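Local coordinates for protein 223aa long hypothetical arylmalonate decarboxylase (Sulfolobus tokodaii, PDB 2DGD) that is of unproven function but probably catalyses the decarboxylation of arylmalonates, at residues G6-M19 and Y60-R74. Numbering follows the deposited sequence.
Sequences GRIGVILPANNAGM and YSLLAEVSDIIIYGR
R7 and D68 join twice at the R7 end of the contact: R7 N donates to D68 OD2 (2.7 Å) through the oxygen's anti lone pair, and D68 N returns a bond to R7 O (2.7 Å). The same carboxylate oxygen has a second, long and weak partner in R160 of another subunit. Four backbone bonds then zip strand 6-13 to strand 69-72 in parallel, from G9 N to I69 O (2.9 Å) down to G73 N with I11 O. A water in the guanidinium plane of R7 joins NE to E65 O.

On one face, the I8 and I71 side chains lie obliquely, CG2 of I8 on CD1 of I71 (3.7 Å), and M19 packs its selenium on G73 CA. On the other, I11 CG1, anti to its carbonyl carbon (chi1 -61°), meets L63 CD2 at 3.7 Å. S67 OG bonds to L63 O (2.8 Å), and its side chain lies over G9, which has none. P13 CD lies against R74 CG, the two side chains running in opposite senses.

With strand 31-38 bonded along its other edge, strand 6-13 is central to a 2-1-3 parallel sheet. Its polar backbone is thus paired on both edges inside an apolar core, while charge gathers near D68.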
loop_
_atom_site.group_PDB
_atom_site.type_symbol
_atom_site.label_atom_id
_atom_site.label_comp_id
_atom_site.label_asym_id
_atom_site.label_seq_id
_atom_site.Cartn_x
_atom_site.Cartn_y
_atom_site.Cartn_z
ATOM N N GLY A 6 -20.056 18.820 4.998
ATOM C CA GLY A 6 -20.069 20.027 5.795
ATOM C C GLY A 6 -19.163 21.094 5.218
ATOM O O GLY A 6 -18.171 20.787 4.553
ATOM N N ARG A 7 -19.516 22.352 5.468
ATOM C CA ARG A 7 -18.743 23.484 4.982
ATOM C C ARG A 7 -18.431 24.418 6.136
ATOM O O ARG A 7 -19.337 24.941 6.778
ATOM C CB ARG A 7 -19.525 24.228 3.903
ATOM C CG ARG A 7 -19.761 23.412 2.648
ATOM C CD ARG A 7 -19.740 24.317 1.441
ATOM N NE ARG A 7 -20.987 24.289 0.682
ATOM C CZ ARG A 7 -21.157 23.611 -0.447
ATOM N NH1 ARG A 7 -22.318 23.651 -1.069
ATOM N NH2 ARG A 7 -20.155 22.905 -0.958
ATOM N N ILE A 8 -17.147 24.615 6.402
ATOM C CA ILE A 8 -16.730 25.479 7.495
ATOM C C ILE A 8 -16.163 26.800 6.994
ATOM O O ILE A 8 -15.183 26.837 6.246
ATOM C CB ILE A 8 -15.667 24.776 8.372
ATOM C CG1 ILE A 8 -16.237 23.463 8.915
ATOM C CG2 ILE A 8 -15.247 25.681 9.523
ATOM C CD1 ILE A 8 -15.252 22.647 9.711
ATOM N N GLY A 9 -16.795 27.890 7.404
ATOM C CA GLY A 9 -16.326 29.200 7.004
ATOM C C GLY A 9 -15.344 29.701 8.043
ATOM O O GLY A 9 -15.461 29.373 9.223
ATOM N N VAL A 10 -14.363 30.483 7.618
ATOM C CA VAL A 10 -13.393 31.013 8.557
ATOM C C VAL A 10 -13.005 32.459 8.224
ATOM O O VAL A 10 -12.653 32.785 7.085
ATOM C CB VAL A 10 -12.122 30.116 8.609
ATOM C CG1 VAL A 10 -11.502 30.009 7.239
ATOM C CG2 VAL A 10 -11.115 30.682 9.594
ATOM N N ILE A 11 -13.107 33.329 9.221
ATOM C CA ILE A 11 -12.730 34.721 9.054
ATOM C C ILE A 11 -11.351 34.852 9.683
ATOM O O ILE A 11 -11.177 34.548 10.862
ATOM C CB ILE A 11 -13.696 35.670 9.790
ATOM C CG1 ILE A 11 -15.107 35.521 9.229
ATOM C CG2 ILE A 11 -13.216 37.110 9.643
ATOM C CD1 ILE A 11 -16.135 36.289 10.013
ATOM N N LEU A 12 -10.366 35.291 8.913
ATOM C CA LEU A 12 -9.027 35.425 9.470
ATOM C C LEU A 12 -8.290 36.678 9.042
ATOM O O LEU A 12 -8.668 37.331 8.077
ATOM C CB LEU A 12 -8.185 34.185 9.130
ATOM C CG LEU A 12 -8.403 33.508 7.775
ATOM C CD1 LEU A 12 -8.124 34.476 6.663
ATOM C CD2 LEU A 12 -7.499 32.303 7.659
ATOM N N PRO A 13 -7.226 37.038 9.777
ATOM C CA PRO A 13 -6.438 38.228 9.454
ATOM C C PRO A 13 -5.734 38.086 8.109
ATOM O O PRO A 13 -5.298 37.003 7.737
ATOM C CB PRO A 13 -5.473 38.329 10.636
ATOM C CG PRO A 13 -5.341 36.928 11.096
ATOM C CD PRO A 13 -6.736 36.414 11.021
ATOM N N ALA A 14 -5.630 39.192 7.388
ATOM C CA ALA A 14 -5.013 39.201 6.074
ATOM C C ALA A 14 -3.713 38.419 5.967
ATOM O O ALA A 14 -3.533 37.627 5.046
ATOM C CB ALA A 14 -4.784 40.644 5.617
ATOM N N ASN A 15 -2.809 38.634 6.913
ATOM C CA ASN A 15 -1.510 37.983 6.863
ATOM C C ASN A 15 -1.349 36.645 7.567
ATOM O O ASN A 15 -0.233 36.220 7.841
ATOM C CB ASN A 15 -0.449 38.962 7.349
ATOM C CG ASN A 15 -0.383 40.200 6.487
ATOM O OD1 ASN A 15 -0.256 40.109 5.265
ATOM N ND2 ASN A 15 -0.478 41.368 7.112
ATOM N N ASN A 16 -2.455 35.975 7.855
ATOM C CA ASN A 16 -2.386 34.672 8.495
ATOM C C ASN A 16 -2.226 33.636 7.384
ATOM O O ASN A 16 -3.126 33.463 6.563
ATOM C CB ASN A 16 -3.669 34.393 9.277
ATOM C CG ASN A 16 -3.649 33.039 9.963
ATOM O OD1 ASN A 16 -3.340 32.018 9.347
ATOM N ND2 ASN A 16 -3.987 33.024 11.246
ATOM N N ALA A 17 -1.094 32.945 7.351
ATOM C CA ALA A 17 -0.875 31.951 6.310
ATOM C C ALA A 17 -0.806 30.526 6.840
ATOM O O ALA A 17 -0.524 29.595 6.091
ATOM C CB ALA A 17 0.396 32.275 5.538
ATOM N N GLY A 18 -1.085 30.349 8.125
ATOM C CA GLY A 18 -1.018 29.020 8.694
ATOM C C GLY A 18 -2.334 28.329 8.998
ATOM O O GLY A 18 -2.426 27.105 8.906
HETATM N N MSE A 19 -3.360 29.098 9.348
HETATM C CA MSE A 19 -4.643 28.513 9.698
HETATM C C MSE A 19 -5.377 27.779 8.582
HETATM O O MSE A 19 -5.948 26.720 8.811
HETATM C CB MSE A 19 -5.560 29.583 10.301
HETATM C CG MSE A 19 -6.936 29.041 10.666
HETATM SE SE MSE A 19 -7.970 30.170 11.830
HETATM C CE MSE A 19 -8.336 28.880 13.224
ATOM N N TYR A 60 -18.873 38.542 7.627
ATOM C CA TYR A 60 -19.784 37.461 7.923
ATOM C C TYR A 60 -20.755 37.278 6.758
ATOM O O TYR A 60 -21.042 36.159 6.348
ATOM C CB TYR A 60 -20.553 37.772 9.204
ATOM C CG TYR A 60 -21.727 36.864 9.424
ATOM C CD1 TYR A 60 -21.550 35.494 9.596
ATOM C CD2 TYR A 60 -23.026 37.366 9.423
ATOM C CE1 TYR A 60 -22.642 34.640 9.761
ATOM C CE2 TYR A 60 -24.126 36.522 9.589
ATOM C CZ TYR A 60 -23.926 35.162 9.758
ATOM O OH TYR A 60 -25.012 34.330 9.931
ATOM N N SER A 61 -21.253 38.379 6.213
ATOM C CA SER A 61 -22.197 38.295 5.110
ATOM C C SER A 61 -21.593 37.624 3.883
ATOM O O SER A 61 -22.316 37.100 3.037
ATOM C CB SER A 61 -22.703 39.687 4.737
ATOM O OG SER A 61 -21.718 40.422 4.038
ATOM N N LEU A 62 -20.269 37.636 3.783
ATOM C CA LEU A 62 -19.596 37.022 2.645
ATOM C C LEU A 62 -19.458 35.511 2.813
ATOM O O LEU A 62 -19.232 34.790 1.843
ATOM C CB LEU A 62 -18.208 37.636 2.456
ATOM C CG LEU A 62 -18.091 39.123 2.114
ATOM C CD1 LEU A 62 -16.619 39.500 2.050
ATOM C CD2 LEU A 62 -18.764 39.411 0.787
ATOM N N LEU A 63 -19.613 35.039 4.044
ATOM C CA LEU A 63 -19.471 33.618 4.362
ATOM C C LEU A 63 -20.776 32.934 4.779
ATOM O O LEU A 63 -20.881 31.702 4.746
ATOM C CB LEU A 63 -18.447 33.460 5.488
ATOM C CG LEU A 63 -17.045 32.899 5.232
ATOM C CD1 LEU A 63 -16.584 33.180 3.836
ATOM C CD2 LEU A 63 -16.091 33.510 6.239
ATOM N N ALA A 64 -21.764 33.740 5.162
ATOM C CA ALA A 64 -23.059 33.250 5.628
ATOM C C ALA A 64 -23.746 32.185 4.782
ATOM O O ALA A 64 -24.298 31.220 5.308
ATOM C CB ALA A 64 -23.999 34.421 5.819
ATOM N N GLU A 65 -23.712 32.344 3.471
ATOM C CA GLU A 65 -24.396 31.390 2.623
ATOM C C GLU A 65 -23.640 30.093 2.293
ATOM O O GLU A 65 -24.270 29.064 2.081
ATOM C CB GLU A 65 -24.843 32.120 1.356
ATOM C CG GLU A 65 -25.842 31.389 0.491
ATOM C CD GLU A 65 -26.439 32.298 -0.576
ATOM O OE1 GLU A 65 -27.148 31.787 -1.483
ATOM O OE2 GLU A 65 -26.202 33.530 -0.505
ATOM N N VAL A 66 -22.310 30.122 2.250
ATOM C CA VAL A 66 -21.553 28.903 1.949
ATOM C C VAL A 66 -21.161 28.136 3.201
ATOM O O VAL A 66 -20.695 27.000 3.111
ATOM C CB VAL A 66 -20.236 29.186 1.204
ATOM C CG1 VAL A 66 -20.511 29.855 -0.106
ATOM C CG2 VAL A 66 -19.326 30.033 2.065
ATOM N N SER A 67 -21.353 28.749 4.365
ATOM C CA SER A 67 -20.969 28.123 5.627
ATOM C C SER A 67 -22.063 27.425 6.425
ATOM O O SER A 67 -23.206 27.869 6.467
ATOM C CB SER A 67 -20.312 29.166 6.533
ATOM O OG SER A 67 -19.199 29.763 5.902
ATOM N N ASP A 68 -21.688 26.326 7.065
ATOM C CA ASP A 68 -22.597 25.584 7.920
ATOM C C ASP A 68 -22.335 26.109 9.328
ATOM O O ASP A 68 -23.196 26.062 10.208
ATOM C CB ASP A 68 -22.301 24.087 7.863
ATOM C CG ASP A 68 -22.913 23.426 6.657
ATOM O OD1 ASP A 68 -24.126 23.620 6.450
ATOM O OD2 ASP A 68 -22.197 22.708 5.922
ATOM N N ILE A 69 -21.115 26.598 9.527
ATOM C CA ILE A 69 -20.692 27.165 10.796
ATOM C C ILE A 69 -19.501 28.049 10.470
ATOM O O ILE A 69 -18.844 27.844 9.454
ATOM C CB ILE A 69 -20.286 26.077 11.807
ATOM C CG1 ILE A 69 -20.125 26.703 13.189
ATOM C CG2 ILE A 69 -18.983 25.416 11.385
ATOM C CD1 ILE A 69 -19.964 25.693 14.290
ATOM N N ILE A 70 -19.226 29.034 11.318
ATOM C CA ILE A 70 -18.121 29.948 11.067
ATOM C C ILE A 70 -17.149 30.041 12.226
ATOM O O ILE A 70 -17.546 30.055 13.384
ATOM C CB ILE A 70 -18.651 31.363 10.732
ATOM C CG1 ILE A 70 -19.373 31.322 9.383
ATOM C CG2 ILE A 70 -17.512 32.368 10.728
ATOM C CD1 ILE A 70 -19.934 32.634 8.940
ATOM N N ILE A 71 -15.865 30.097 11.899
ATOM C CA ILE A 71 -14.812 30.199 12.900
ATOM C C ILE A 71 -14.218 31.590 12.796
ATOM O O ILE A 71 -13.872 32.029 11.700
ATOM C CB ILE A 71 -13.664 29.193 12.638
ATOM C CG1 ILE A 71 -14.170 27.756 12.756
ATOM C CG2 ILE A 71 -12.522 29.444 13.607
ATOM C CD1 ILE A 71 -13.120 26.716 12.424
ATOM N N TYR A 72 -14.117 32.282 13.929
ATOM C CA TYR A 72 -13.522 33.615 13.965
ATOM C C TYR A 72 -12.049 33.374 14.280
ATOM O O TYR A 72 -11.666 33.240 15.439
ATOM C CB TYR A 72 -14.163 34.463 15.062
ATOM C CG TYR A 72 -13.635 35.878 15.114
ATOM C CD1 TYR A 72 -13.881 36.770 14.072
ATOM C CD2 TYR A 72 -12.859 36.316 16.190
ATOM C CE1 TYR A 72 -13.365 38.064 14.095
ATOM C CE2 TYR A 72 -12.339 37.607 16.226
ATOM C CZ TYR A 72 -12.595 38.475 15.173
ATOM O OH TYR A 72 -12.075 39.748 15.181
ATOM N N GLY A 73 -11.228 33.311 13.240
ATOM C CA GLY A 73 -9.818 33.029 13.433
ATOM C C GLY A 73 -8.880 34.160 13.776
ATOM O O GLY A 73 -7.779 34.228 13.243
ATOM N N ARG A 74 -9.300 35.049 14.662
ATOM C CA ARG A 74 -8.452 36.163 15.070
ATOM C C ARG A 74 -8.466 36.207 16.584
ATOM O O ARG A 74 -9.287 35.541 17.225
ATOM C CB ARG A 74 -8.990 37.485 14.526
ATOM C CG ARG A 74 -9.228 37.492 13.040
ATOM C CD ARG A 74 -9.845 38.802 12.602
ATOM N NE ARG A 74 -8.964 39.934 12.866
ATOM C CZ ARG A 74 -9.279 41.198 12.608
ATOM N NH1 ARG A 74 -8.415 42.164 12.877
ATOM N NH2 ARG A 74 -10.460 41.502 12.088
HETATM O O HOH W 1 -23.451 25.987 1.464
#